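Local coordinates for acetyltransferase (Sinorhizobium meliloti, PDB 4JXR), which probably transfers the acetyl group of acetyl-CoA to an acceptor amine, as expected of a GNAT-family enzyme resembling phosphinothricin acetyltransferases, at residues A[16-21]-A[37-42]; A[27-32]-A[150-155]; A[53-58]-A[70-75]; A[83-88]-A[118-123]; A[125-130]-A[158-163]. All coordinates share one frame; numbering follows the deposited sequence.

Contact 1. Residues A[16-21]-A[37-42]; sequences SITEIY and PSEAEM
Two helices of the GNAT fold, 14-27 and 39-51, pack here, with Thr18 and Tyr21 of the first meeting Pro37 just before the second and Glu39 and Met42 in its first turn. Met42 is a selenomethionine. Thr18 is the residue most covered by the partner segment. Its OG1 lies 3.4 Å from Met42 CB and equally near Glu39 CA. Both partners are carbons, so these are van der Waals contacts; the hydroxyl's own hydrogen bond goes to Leu14 O one turn back. The methyl CG2 is anti to the backbone N (OG1 at chi1 -61°) and faces the Pro37 carbonyl and the start of the helix. Met42 bends at both chi2 and chi3, which folds its end back against Tyr21. The selenium sits 4.6 Å from the Tyr21 ring centroid, 46° off the ring normal, in an oblique Met-aromatic contact. The methyl CE reaches Tyr21 CB at 3.8 Å and Ile17 CG2 at 3.9 Å. Pro37 meets the same ring at its edge, with CD 3.6 Å from Tyr21 CE2. The phenol OH is held outside the contact by Thr31 and Glu33. Ser38 N-caps the second helix, its OG accepting from Glu41 N at 3.0 Å. The polar link between the segments is a water that donates to both Thr18 O, at 3.1 Å, and Pro37 O, at 2.9 Å.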
# COMPACT_ATOMS: atom_id res chain seq x y z
N SER A 16 0.20 -0.49 -26.96
CA SER A 16 -0.59 -1.67 -26.67
C SER A 16 -0.83 -1.85 -25.17
O SER A 16 -1.96 -2.17 -24.77
CB SER A 16 0.10 -2.91 -27.20
OG SER A 16 0.22 -2.91 -28.64
N ILE A 17 0.20 -1.64 -24.36
CA ILE A 17 0.05 -1.71 -22.91
C ILE A 17 -1.02 -0.74 -22.42
O ILE A 17 -1.89 -1.07 -21.60
CB ILE A 17 1.39 -1.46 -22.25
CG1 ILE A 17 2.33 -2.65 -22.42
CG2 ILE A 17 1.24 -1.09 -20.78
CD1 ILE A 17 3.77 -2.36 -22.16
N THR A 18 -0.98 0.49 -22.96
CA THR A 18 -1.92 1.52 -22.57
C THR A 18 -3.34 1.11 -22.90
O THR A 18 -4.25 1.34 -22.13
CB THR A 18 -1.51 2.86 -23.19
OG1 THR A 18 -0.21 3.24 -22.73
CG2 THR A 18 -2.48 3.96 -22.83
N GLU A 19 -3.49 0.56 -24.10
CA GLU A 19 -4.84 0.11 -24.50
C GLU A 19 -5.49 -1.09 -23.65
O GLU A 19 -6.66 -1.15 -23.22
CB GLU A 19 -4.92 -0.27 -25.98
CG GLU A 19 -6.36 -0.68 -26.38
CD GLU A 19 -7.45 0.30 -25.89
OE1 GLU A 19 -8.47 -0.11 -25.23
OE2 GLU A 19 -7.27 1.51 -26.18
N ILE A 20 -4.55 -2.01 -23.31
CA ILE A 20 -4.92 -3.11 -22.44
C ILE A 20 -5.34 -2.57 -21.09
O ILE A 20 -6.36 -2.97 -20.53
CB ILE A 20 -3.80 -4.15 -22.33
CG1 ILE A 20 -3.59 -4.84 -23.67
CG2 ILE A 20 -4.06 -5.16 -21.26
CD1 ILE A 20 -2.29 -5.60 -23.79
N TYR A 21 -4.52 -1.70 -20.53
CA TYR A 21 -4.84 -1.14 -19.23
C TYR A 21 -6.12 -0.31 -19.29
O TYR A 21 -6.93 -0.37 -18.37
CB TYR A 21 -3.67 -0.31 -18.69
CG TYR A 21 -3.84 0.08 -17.23
CD1 TYR A 21 -3.95 -0.89 -16.24
CD2 TYR A 21 -3.89 1.41 -16.84
CE1 TYR A 21 -4.11 -0.54 -14.91
CE2 TYR A 21 -4.05 1.77 -15.52
CZ TYR A 21 -4.16 0.79 -14.55
OH TYR A 21 -4.32 1.12 -13.23
N PRO A 37 -5.12 6.14 -17.76
CA PRO A 37 -3.97 6.97 -18.00
C PRO A 37 -3.68 7.08 -19.47
O PRO A 37 -3.93 6.18 -20.24
CB PRO A 37 -2.85 6.28 -17.25
CG PRO A 37 -3.51 5.35 -16.31
CD PRO A 37 -4.83 4.99 -16.88
N SER A 38 -3.07 8.20 -19.85
CA SER A 38 -2.57 8.36 -21.20
C SER A 38 -1.34 7.47 -21.42
O SER A 38 -0.70 7.01 -20.48
CB SER A 38 -2.15 9.83 -21.39
OG SER A 38 -1.02 10.09 -20.59
N GLU A 39 -0.98 7.29 -22.69
CA GLU A 39 0.24 6.60 -23.02
C GLU A 39 1.44 7.28 -22.40
O GLU A 39 2.36 6.63 -21.91
CB GLU A 39 0.38 6.45 -24.53
CG GLU A 39 1.60 5.63 -24.90
CD GLU A 39 1.79 5.42 -26.42
OE1 GLU A 39 0.84 5.54 -27.14
OE2 GLU A 39 2.97 5.12 -26.77
N ALA A 40 1.44 8.62 -22.36
CA ALA A 40 2.53 9.36 -21.76
C ALA A 40 2.68 8.97 -20.26
O ALA A 40 3.79 8.80 -19.78
CB ALA A 40 2.32 10.84 -21.87
N GLU A 41 1.55 8.88 -19.57
CA GLU A 41 1.58 8.50 -18.16
C GLU A 41 2.05 7.07 -17.99
O GLU A 41 2.87 6.78 -17.11
CB GLU A 41 0.26 8.74 -17.50
CG GLU A 41 0.17 8.25 -16.06
CD GLU A 41 1.13 8.87 -15.09
OE1 GLU A 41 1.56 10.02 -15.31
OE2 GLU A 41 1.44 8.20 -14.07
N MSE A 42 1.54 6.15 -18.79
CA MSE A 42 1.96 4.77 -18.72
C MSE A 42 3.46 4.65 -18.98
O MSE A 42 4.14 3.79 -18.40
CB MSE A 42 1.18 3.90 -19.66
CG MSE A 42 -0.33 3.78 -19.27
SE MSE A 42 -0.64 3.02 -17.56
CE MSE A 42 -0.28 1.15 -17.97
O HOH W 1 -4.83 3.46 -20.01

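Contact 2. Residues A[27-32]-A[150-155]; sequences NGVATY and GFKHGR
Gly150 opens the second segment with its CA 3.9 Å from Tyr32 CE2, and the bare backbone lets the ring come this close. The Tyr32 hydroxyl goes on to Thr159 and Gly126 N. Lys152 follows as the main link. Its side chain is fully extended, with CG anti to the backbone N (chi1 -172°), and it runs past Val29. NZ donates to Gly28 O and Thr31 O, each at 2.9 Å, tilted out of both carbonyl planes. Val25 O and Glu33 O also bind this ammonium, so four carbonyls share three protons and tie down the loop after helix 14-27. Lys152 to Arg155 form a type I' beta turn, the tight hairpin that joins strands 141-152 and 155-165. His153 brings the edge of its ring to the Asn27 backbone, with NE2 4.2 Å from Asn27 C. One face of that ring lies over Lys152 CG. Arg155 closes the turn, and its NH1 lies 4.2 Å from Val29 CG1.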
# COMPACT_ATOMS: atom_id res chain seq x y z
N ASN A 27 -13.59 -1.43 -17.62
CA ASN A 27 -14.51 -2.53 -17.53
C ASN A 27 -14.30 -3.47 -16.36
O ASN A 27 -15.19 -4.27 -16.08
CB ASN A 27 -14.47 -3.29 -18.83
CG ASN A 27 -14.96 -2.42 -20.02
OD1 ASN A 27 -15.82 -1.51 -19.88
ND2 ASN A 27 -14.45 -2.72 -21.19
N GLY A 28 -13.21 -3.35 -15.63
CA GLY A 28 -12.87 -4.35 -14.59
C GLY A 28 -12.71 -3.76 -13.22
O GLY A 28 -12.86 -2.55 -13.04
N VAL A 29 -12.40 -4.60 -12.25
CA VAL A 29 -12.09 -4.08 -10.93
C VAL A 29 -10.73 -4.58 -10.44
O VAL A 29 -10.44 -4.44 -9.26
CB VAL A 29 -13.21 -4.37 -9.89
CG1 VAL A 29 -14.47 -3.57 -10.21
CG2 VAL A 29 -13.47 -5.86 -9.80
N ALA A 30 -9.90 -5.17 -11.31
CA ALA A 30 -8.51 -5.47 -10.98
C ALA A 30 -7.74 -4.24 -10.63
O ALA A 30 -6.81 -4.33 -9.86
CB ALA A 30 -7.83 -6.23 -12.10
N THR A 31 -8.06 -3.12 -11.27
CA THR A 31 -7.44 -1.86 -10.94
C THR A 31 -8.49 -0.92 -10.37
O THR A 31 -9.62 -0.86 -10.85
CB THR A 31 -6.73 -1.21 -12.14
OG1 THR A 31 -6.32 0.11 -11.75
CG2 THR A 31 -7.63 -1.13 -13.35
N TYR A 32 -8.10 -0.21 -9.32
CA TYR A 32 -8.97 0.75 -8.66
C TYR A 32 -8.78 2.15 -9.24
O TYR A 32 -9.42 3.10 -8.79
CB TYR A 32 -8.70 0.74 -7.16
CG TYR A 32 -9.28 -0.47 -6.45
CD1 TYR A 32 -9.88 -1.51 -7.15
CD2 TYR A 32 -9.21 -0.57 -5.07
CE1 TYR A 32 -10.40 -2.61 -6.50
CE2 TYR A 32 -9.72 -1.67 -4.41
CZ TYR A 32 -10.31 -2.69 -5.12
OH TYR A 32 -10.81 -3.79 -4.47
N GLY A 150 -12.82 -0.91 -1.60
CA GLY A 150 -12.95 -0.19 -2.84
C GLY A 150 -14.42 0.15 -3.14
O GLY A 150 -15.33 -0.52 -2.67
N PHE A 151 -14.62 1.18 -3.95
CA PHE A 151 -15.96 1.54 -4.44
C PHE A 151 -15.80 1.89 -5.89
O PHE A 151 -15.12 2.86 -6.20
CB PHE A 151 -16.56 2.69 -3.62
CG PHE A 151 -18.01 2.89 -3.95
CD1 PHE A 151 -18.97 2.04 -3.43
CD2 PHE A 151 -18.40 3.88 -4.86
CE1 PHE A 151 -20.30 2.21 -3.74
CE2 PHE A 151 -19.75 4.05 -5.15
CZ PHE A 151 -20.69 3.21 -4.62
N LYS A 152 -16.37 1.09 -6.78
CA LYS A 152 -16.24 1.30 -8.22
C LYS A 152 -17.47 0.72 -8.93
O LYS A 152 -17.98 -0.30 -8.52
CB LYS A 152 -14.96 0.64 -8.75
CG LYS A 152 -14.62 0.97 -10.20
CD LYS A 152 -13.27 0.40 -10.63
CE LYS A 152 -12.94 0.77 -12.07
NZ LYS A 152 -11.70 0.11 -12.59
N HIS A 153 -17.91 1.31 -10.01
CA HIS A 153 -19.08 0.86 -10.75
C HIS A 153 -20.26 0.62 -9.78
O HIS A 153 -21.01 -0.37 -9.91
CB HIS A 153 -18.75 -0.41 -11.56
CG HIS A 153 -17.75 -0.21 -12.67
ND1 HIS A 153 -17.36 1.03 -13.14
CD2 HIS A 153 -17.10 -1.12 -13.42
CE1 HIS A 153 -16.51 0.87 -14.14
NE2 HIS A 153 -16.32 -0.42 -14.32
N GLY A 154 -20.39 1.53 -8.83
CA GLY A 154 -21.54 1.60 -7.95
C GLY A 154 -21.57 0.55 -6.85
O GLY A 154 -22.60 0.42 -6.19
N ARG A 155 -20.47 -0.18 -6.63
CA ARG A 155 -20.44 -1.32 -5.72
C ARG A 155 -19.27 -1.21 -4.74
O ARG A 155 -18.16 -0.82 -5.12
CB ARG A 155 -20.22 -2.63 -6.53
CG ARG A 155 -21.27 -2.88 -7.62
CD ARG A 155 -21.22 -4.30 -8.18
NE ARG A 155 -19.93 -4.97 -8.06
CZ ARG A 155 -18.99 -4.95 -8.99
NH1 ARG A 155 -17.84 -5.61 -8.79
NH2 ARG A 155 -19.17 -4.28 -10.12

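Contact 3. Residues A[53-58]-A[70-75]; sequences GYPYVV and AYASAF
Tyr54 lays its ring flat against the strand at Ser73, and it has more surface covered here than any other residue. Ser73 CA stands over the centre of the ring, 3.7 Å from the centroid and 10° off the normal, a CH-pi contact. Tyr54 CB packs tightly on Ala72 O at 3.1 Å. This carbonyl oxygen is buried without a hydrogen-bond partner. The phenol OH passes beside Ala74 CB and bonds to Tyr184 OH. Ala70 carries the next largest share. It forms the antiparallel hydrogen-bonded pair with Val57: Val57 N donates to Ala70 O at 2.8 Å in an almost straight bond, and Ala70 N returns one to Val57 O at 2.9 Å. Ala72 N adds a longer bond to Pro55 O, at 3.2 Å, and the Ala72 methyl rests against the proline ring. Tyr71 forms the non-hydrogen-bonded pair with Tyr56. The pairing puts its CB over the Tyr56 ring face, a CH-pi contact. Its CG sits between the backbone N and the carbonyl carbon (chi1 60°), turning the rings side by side with planes at 32°, and Tyr71 CD2 lies 3.7 Å from Tyr56 CE2. The hairpin of strands 56-60 and 66-74 lies between two helical layers: helix 39-51 packs on Tyr56 and Tyr71, helix 100-115 on Val57 and Ala72, and strand 84-91 follows beside strand 66-74.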
# COMPACT_ATOMS: atom_id res chain seq x y z
N GLY A 53 14.94 -1.48 -11.61
CA GLY A 53 15.46 -2.83 -11.82
C GLY A 53 14.41 -3.92 -11.83
O GLY A 53 14.76 -5.09 -11.97
N TYR A 54 13.14 -3.57 -11.72
CA TYR A 54 12.09 -4.57 -11.70
C TYR A 54 11.78 -5.07 -13.10
O TYR A 54 11.87 -4.31 -14.07
CB TYR A 54 10.82 -3.93 -11.12
CG TYR A 54 10.90 -3.50 -9.70
CD1 TYR A 54 11.14 -4.38 -8.65
CD2 TYR A 54 10.65 -2.19 -9.33
CE1 TYR A 54 11.14 -3.99 -7.34
CE2 TYR A 54 10.64 -1.78 -8.01
CZ TYR A 54 10.88 -2.69 -7.00
OH TYR A 54 10.85 -2.26 -5.71
N PRO A 55 11.32 -6.30 -13.23
CA PRO A 55 10.97 -6.88 -14.53
C PRO A 55 9.61 -6.37 -15.00
O PRO A 55 8.66 -6.26 -14.23
CB PRO A 55 10.93 -8.38 -14.26
CG PRO A 55 10.53 -8.46 -12.78
CD PRO A 55 11.24 -7.30 -12.16
N TYR A 56 9.52 -6.15 -16.30
CA TYR A 56 8.30 -5.66 -16.96
C TYR A 56 8.24 -6.41 -18.29
O TYR A 56 9.16 -6.26 -19.12
CB TYR A 56 8.39 -4.14 -17.12
CG TYR A 56 7.09 -3.41 -17.39
CD1 TYR A 56 6.17 -3.85 -18.34
CD2 TYR A 56 6.77 -2.25 -16.73
CE1 TYR A 56 5.00 -3.13 -18.60
CE2 TYR A 56 5.63 -1.53 -16.97
CZ TYR A 56 4.75 -1.97 -17.96
OH TYR A 56 3.59 -1.28 -18.27
N VAL A 57 7.23 -7.25 -18.47
CA VAL A 57 7.17 -8.20 -19.55
C VAL A 57 5.84 -8.14 -20.29
O VAL A 57 4.84 -7.64 -19.77
CB VAL A 57 7.46 -9.64 -19.03
CG1 VAL A 57 8.82 -9.71 -18.28
CG2 VAL A 57 6.39 -10.13 -18.13
N VAL A 58 5.88 -8.60 -21.52
CA VAL A 58 4.69 -8.71 -22.35
C VAL A 58 4.52 -10.15 -22.82
O VAL A 58 5.48 -10.91 -22.95
CB VAL A 58 4.73 -7.76 -23.56
CG1 VAL A 58 4.66 -6.31 -23.12
CG2 VAL A 58 5.96 -7.99 -24.44
N ALA A 70 2.78 -7.73 -17.72
CA ALA A 70 2.90 -7.92 -16.27
C ALA A 70 4.18 -7.26 -15.80
O ALA A 70 5.16 -7.19 -16.54
CB ALA A 70 2.92 -9.38 -15.91
N TYR A 71 4.17 -6.85 -14.55
CA TYR A 71 5.39 -6.34 -13.95
C TYR A 71 5.39 -6.59 -12.47
O TYR A 71 4.33 -6.81 -11.86
CB TYR A 71 5.61 -4.83 -14.25
CG TYR A 71 4.52 -3.93 -13.76
CD1 TYR A 71 4.48 -3.46 -12.46
CD2 TYR A 71 3.55 -3.45 -14.62
CE1 TYR A 71 3.46 -2.64 -12.03
CE2 TYR A 71 2.56 -2.61 -14.18
CZ TYR A 71 2.52 -2.21 -12.89
OH TYR A 71 1.54 -1.34 -12.47
N ALA A 72 6.57 -6.56 -11.88
CA ALA A 72 6.73 -6.45 -10.46
C ALA A 72 7.13 -5.05 -10.10
O ALA A 72 7.79 -4.36 -10.89
CB ALA A 72 7.79 -7.44 -9.95
N SER A 73 6.73 -4.59 -8.94
CA SER A 73 7.17 -3.31 -8.45
C SER A 73 7.09 -3.34 -6.92
O SER A 73 6.78 -4.36 -6.31
CB SER A 73 6.31 -2.21 -9.01
OG SER A 73 6.90 -0.94 -8.71
N ALA A 74 7.41 -2.22 -6.27
CA ALA A 74 7.30 -2.16 -4.82
C ALA A 74 5.86 -2.30 -4.39
O ALA A 74 4.95 -1.76 -5.01
CB ALA A 74 7.83 -0.86 -4.31
N PHE A 75 5.66 -2.94 -3.24
CA PHE A 75 4.40 -2.80 -2.51
C PHE A 75 4.30 -1.36 -1.96
O PHE A 75 3.32 -0.67 -2.19
CB PHE A 75 4.41 -3.82 -1.36
CG PHE A 75 3.28 -3.62 -0.40
CD1 PHE A 75 1.99 -3.84 -0.77
CD2 PHE A 75 3.49 -3.20 0.89
CE1 PHE A 75 0.93 -3.61 0.09
CE2 PHE A 75 2.45 -2.97 1.77
CZ PHE A 75 1.16 -3.15 1.37

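Contact 4. Residues A[83-88]-A[118-123]; sequences FLVEDS and RQMIAV
Leu84 reaches across to Gln119 and Ile121 through one methyl. Its CG is anti to the backbone N (chi1 173°), and CD1 lies 3.9 Å from Ile121 CG2 and 3.8 Å from Gln119 CB. Val85 points to the other face, where CG2 touches Met120 CE at 3.7 Å. Met120, a selenomethionine, is bent only at chi3, which turns CE toward this valine. The strands run parallel, joined by helix 100-115 in the beta-alpha-beta unit of the GNAT fold. Val85 N donates to Gln119 O at 3.0 Å and Ile121 N to Val85 O at 2.8 Å, while Phe83 O accepts from Arg118 N and Gln119 N. Asp87 has CG between its backbone N and carbonyl carbon (chi1 65°); the carboxylate faces the next strand, OD1 3.4 Å from Ala122 CB, and OD2 bonds to His135. The extended Glu86 chain crosses Val123 at a slant, OE2 3.6 Å from Val123 CG2. A water accepts from Val123 N and can donate to Glu86 OE2 (2.7 Å) and Asp87 O. Arg76 of the second subunit salt-bridges Glu86 OE1.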
# COMPACT_ATOMS: atom_id res chain seq x y z
N PHE A 83 12.92 -5.93 -0.05
CA PHE A 83 12.95 -7.33 -0.46
C PHE A 83 11.57 -7.87 -0.81
O PHE A 83 11.44 -9.06 -1.14
CB PHE A 83 13.60 -8.21 0.61
CG PHE A 83 15.00 -7.76 0.91
CD1 PHE A 83 16.03 -8.01 0.06
CD2 PHE A 83 15.26 -7.02 2.06
CE1 PHE A 83 17.31 -7.49 0.34
CE2 PHE A 83 16.53 -6.51 2.32
CZ PHE A 83 17.52 -6.76 1.48
N LEU A 84 10.54 -7.03 -0.76
CA LEU A 84 9.14 -7.37 -1.10
C LEU A 84 8.80 -6.74 -2.43
O LEU A 84 9.01 -5.55 -2.65
CB LEU A 84 8.25 -6.81 -0.01
CG LEU A 84 6.73 -6.91 -0.27
CD1 LEU A 84 6.27 -8.32 -0.36
CD2 LEU A 84 5.97 -6.15 0.79
N VAL A 85 8.20 -7.54 -3.30
CA VAL A 85 7.66 -7.08 -4.56
C VAL A 85 6.17 -7.43 -4.63
O VAL A 85 5.69 -8.35 -3.96
CB VAL A 85 8.38 -7.66 -5.77
CG1 VAL A 85 9.67 -6.92 -6.04
CG2 VAL A 85 8.63 -9.16 -5.63
N GLU A 86 5.46 -6.67 -5.44
CA GLU A 86 4.06 -6.88 -5.71
C GLU A 86 3.91 -7.12 -7.20
O GLU A 86 4.48 -6.38 -8.02
CB GLU A 86 3.28 -5.63 -5.33
CG GLU A 86 1.81 -5.69 -5.66
CD GLU A 86 1.01 -4.54 -5.11
OE1 GLU A 86 1.48 -3.82 -4.24
OE2 GLU A 86 -0.16 -4.36 -5.57
N ASP A 87 3.08 -8.09 -7.61
CA ASP A 87 2.85 -8.34 -9.01
C ASP A 87 1.61 -7.66 -9.53
O ASP A 87 0.60 -7.57 -8.81
CB ASP A 87 2.70 -9.87 -9.30
CG ASP A 87 1.53 -10.53 -8.69
OD1 ASP A 87 1.61 -10.84 -7.45
OD2 ASP A 87 0.57 -10.84 -9.44
N SER A 88 1.66 -7.26 -10.79
CA SER A 88 0.54 -6.72 -11.54
C SER A 88 0.48 -7.42 -12.87
O SER A 88 1.49 -7.57 -13.54
CB SER A 88 0.74 -5.24 -11.79
OG SER A 88 0.72 -4.48 -10.58
N ARG A 118 12.62 -11.56 -1.79
CA ARG A 118 12.35 -12.64 -0.82
C ARG A 118 10.85 -12.92 -0.57
O ARG A 118 10.55 -13.94 -0.05
CB ARG A 118 13.05 -12.37 0.51
CG ARG A 118 14.58 -12.35 0.40
CD ARG A 118 15.15 -13.68 -0.08
NE ARG A 118 16.62 -13.72 0.12
CZ ARG A 118 17.18 -14.00 1.29
NH1 ARG A 118 16.48 -14.32 2.35
NH2 ARG A 118 18.50 -13.95 1.37
N GLN A 119 9.95 -11.97 -0.95
CA GLN A 119 8.52 -12.19 -0.78
C GLN A 119 7.82 -11.48 -1.93
O GLN A 119 8.28 -10.43 -2.37
CB GLN A 119 8.00 -11.61 0.53
CG GLN A 119 8.67 -12.17 1.80
CD GLN A 119 8.31 -13.59 2.12
OE1 GLN A 119 7.26 -14.12 1.77
NE2 GLN A 119 9.23 -14.27 2.88
N MSE A 120 6.70 -12.07 -2.37
CA MSE A 120 5.85 -11.43 -3.36
C MSE A 120 4.42 -11.37 -2.81
O MSE A 120 3.90 -12.36 -2.29
CB MSE A 120 5.88 -12.20 -4.68
CG MSE A 120 5.13 -11.47 -5.82
SE MSE A 120 5.38 -12.29 -7.54
CE MSE A 120 7.11 -11.65 -7.93
N ILE A 121 3.82 -10.20 -2.92
CA ILE A 121 2.43 -9.96 -2.54
C ILE A 121 1.61 -9.64 -3.76
O ILE A 121 2.06 -8.98 -4.68
CB ILE A 121 2.38 -8.82 -1.44
CG1 ILE A 121 1.02 -8.59 -0.80
CG2 ILE A 121 2.87 -7.49 -1.98
CD1 ILE A 121 1.11 -7.74 0.48
N ALA A 122 0.37 -10.13 -3.77
CA ALA A 122 -0.64 -9.75 -4.73
C ALA A 122 -1.77 -9.05 -3.96
O ALA A 122 -2.24 -9.54 -2.95
CB ALA A 122 -1.18 -10.95 -5.47
N VAL A 123 -2.17 -7.91 -4.47
CA VAL A 123 -3.28 -7.12 -3.93
C VAL A 123 -4.36 -7.16 -4.98
O VAL A 123 -4.21 -6.54 -6.04
CB VAL A 123 -2.84 -5.69 -3.60
CG1 VAL A 123 -4.05 -4.92 -3.06
CG2 VAL A 123 -1.68 -5.67 -2.64
O HOH W 2 -1.06 -6.58 -6.85

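Contact 5. Residues A[125-130]-A[158-163]; sequences GGAHPS and DTAFMQ
The end of strand 119-125 turns away from strand 155-165 at Gly126 and Ala127, whose backbones bend round Asp158. Both residues have positive phi, 71° and 54°, and the chain breaks from the strand here to enter helix 129-137. Gly126 N and Ala127 N come to 3.0 Å and 3.1 Å from Asp158 O, but the angles are too poor for hydrogen bonds. Gly126 N bonds instead to Tyr32 OH, which also reaches Thr159 OG1. A water supplies the polar bridge, donating to Gly126 O at 2.8 Å and accepting from Asp158 N at 2.9 Å. The side chains that meet are small. Ala127 CB points at the strand and touches Ala160 CB at 3.9 Å, with Asp158 CB at 4.1 Å. The Asp158 carboxylate turns elsewhere, and its OD1 accepts from Ala148 N. His128 follows and N-caps the helix: ND1 accepts from Ser130 N at 3.0 Å, and the donor lies in the ring plane. Accepting this bond uses the ND1 lone pair, so any proton on a neutral ring should sit on NE2. His128 and Ser130 bind acetyl-CoA, though none is bound to this chain. The cap holds the rotation of the His128 ring and ties it to the Ser130 backbone, while alanine methyls and one water join the turn to the strand.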
# COMPACT_ATOMS: atom_id res chain seq x y z
N GLY A 125 -7.76 -6.67 -6.65
CA GLY A 125 -8.93 -5.80 -6.69
C GLY A 125 -10.19 -6.59 -6.87
O GLY A 125 -10.30 -7.52 -7.68
N GLY A 126 -11.16 -6.23 -6.07
CA GLY A 126 -12.42 -6.94 -6.10
C GLY A 126 -12.38 -8.31 -5.52
O GLY A 126 -13.41 -8.99 -5.53
N ALA A 127 -11.22 -8.81 -5.11
CA ALA A 127 -11.11 -10.19 -4.66
C ALA A 127 -11.64 -11.15 -5.72
O ALA A 127 -12.26 -12.15 -5.38
CB ALA A 127 -11.69 -10.39 -3.27
N HIS A 128 -11.40 -10.89 -6.99
CA HIS A 128 -11.98 -11.69 -8.03
C HIS A 128 -11.51 -13.13 -7.91
O HIS A 128 -10.31 -13.39 -7.86
CB HIS A 128 -11.58 -11.16 -9.41
CG HIS A 128 -12.42 -11.69 -10.54
ND1 HIS A 128 -12.49 -13.03 -10.91
CD2 HIS A 128 -13.20 -11.03 -11.43
CE1 HIS A 128 -13.32 -13.20 -11.91
NE2 HIS A 128 -13.76 -11.99 -12.27
N PRO A 129 -12.44 -14.12 -7.90
CA PRO A 129 -12.00 -15.51 -7.71
C PRO A 129 -11.04 -16.02 -8.76
O PRO A 129 -10.21 -16.88 -8.44
CB PRO A 129 -13.30 -16.29 -7.68
CG PRO A 129 -14.35 -15.36 -7.65
CD PRO A 129 -13.91 -13.99 -7.89
N SER A 130 -11.17 -15.57 -10.01
CA SER A 130 -10.29 -16.08 -11.02
C SER A 130 -8.85 -15.64 -10.78
O SER A 130 -7.92 -16.39 -11.03
CB SER A 130 -10.77 -15.67 -12.39
OG SER A 130 -12.02 -16.33 -12.62
N ASP A 158 -14.31 -5.81 -2.15
CA ASP A 158 -13.31 -6.38 -1.25
C ASP A 158 -11.95 -6.40 -1.97
O ASP A 158 -11.89 -6.49 -3.20
CB ASP A 158 -13.70 -7.78 -0.84
CG ASP A 158 -15.03 -7.86 -0.10
OD1 ASP A 158 -15.50 -6.87 0.46
OD2 ASP A 158 -15.58 -9.00 -0.09
N THR A 159 -10.89 -6.37 -1.18
CA THR A 159 -9.54 -6.40 -1.72
C THR A 159 -8.79 -7.56 -1.05
O THR A 159 -8.66 -7.55 0.16
CB THR A 159 -8.82 -5.07 -1.50
OG1 THR A 159 -9.66 -3.99 -1.96
CG2 THR A 159 -7.52 -5.03 -2.26
N ALA A 160 -8.36 -8.54 -1.82
CA ALA A 160 -7.70 -9.72 -1.26
C ALA A 160 -6.20 -9.53 -1.28
O ALA A 160 -5.65 -8.96 -2.21
CB ALA A 160 -8.06 -10.96 -2.02
N PHE A 161 -5.53 -9.99 -0.24
CA PHE A 161 -4.06 -9.95 -0.13
C PHE A 161 -3.56 -11.38 -0.12
O PHE A 161 -4.02 -12.19 0.70
CB PHE A 161 -3.64 -9.26 1.15
CG PHE A 161 -3.81 -7.74 1.08
CD1 PHE A 161 -5.04 -7.13 0.92
CD2 PHE A 161 -2.74 -6.94 1.11
CE1 PHE A 161 -5.18 -5.74 0.85
CE2 PHE A 161 -2.88 -5.53 1.03
CZ PHE A 161 -4.11 -5.00 0.89
N MSE A 162 -2.64 -11.68 -1.00
CA MSE A 162 -2.03 -13.01 -1.06
C MSE A 162 -0.52 -12.86 -1.04
O MSE A 162 0.01 -11.80 -1.40
CB MSE A 162 -2.43 -13.75 -2.31
CG MSE A 162 -3.97 -13.81 -2.47
SE MSE A 162 -4.49 -14.91 -3.96
CE MSE A 162 -4.13 -16.64 -3.22
N GLN A 163 0.18 -13.92 -0.68
CA GLN A 163 1.65 -13.83 -0.54
C GLN A 163 2.28 -15.17 -0.90
O GLN A 163 1.73 -16.21 -0.59
CB GLN A 163 2.03 -13.42 0.87
CG GLN A 163 3.48 -13.10 1.07
CD GLN A 163 3.76 -12.54 2.44
OE1 GLN A 163 2.87 -12.02 3.10
NE2 GLN A 163 4.99 -12.64 2.84
O HOH W 3 -15.48 -7.57 -4.19

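Contacts 2 to 5 all reach one mixed sheet. Contacts 3 and 4 are 10 Å apart between centres and share strand pairing, with Ser73 O 2.8 Å from Glu86 N. Contact 4 passes to contact 5 through Ala122 O and Met162 N, 2.9 Å apart. Contact 1 joins contact 2 on the helix-loop side, where Tyr21 OH lies 2.7 Å from Thr31 OG1. Contact 2 joins contact 5 through Tyr32 OH, 2.8 Å from Thr159 OG1. Several of them border the acetyl-CoA site: contact 5 holds His128 and Ser130, and the side chains of Ala70 and Asp87 are each about 4 Å from that of Ile89. Contacts 2, 3, 4 and 5 touch the second subunit, contact 3 through Phe75.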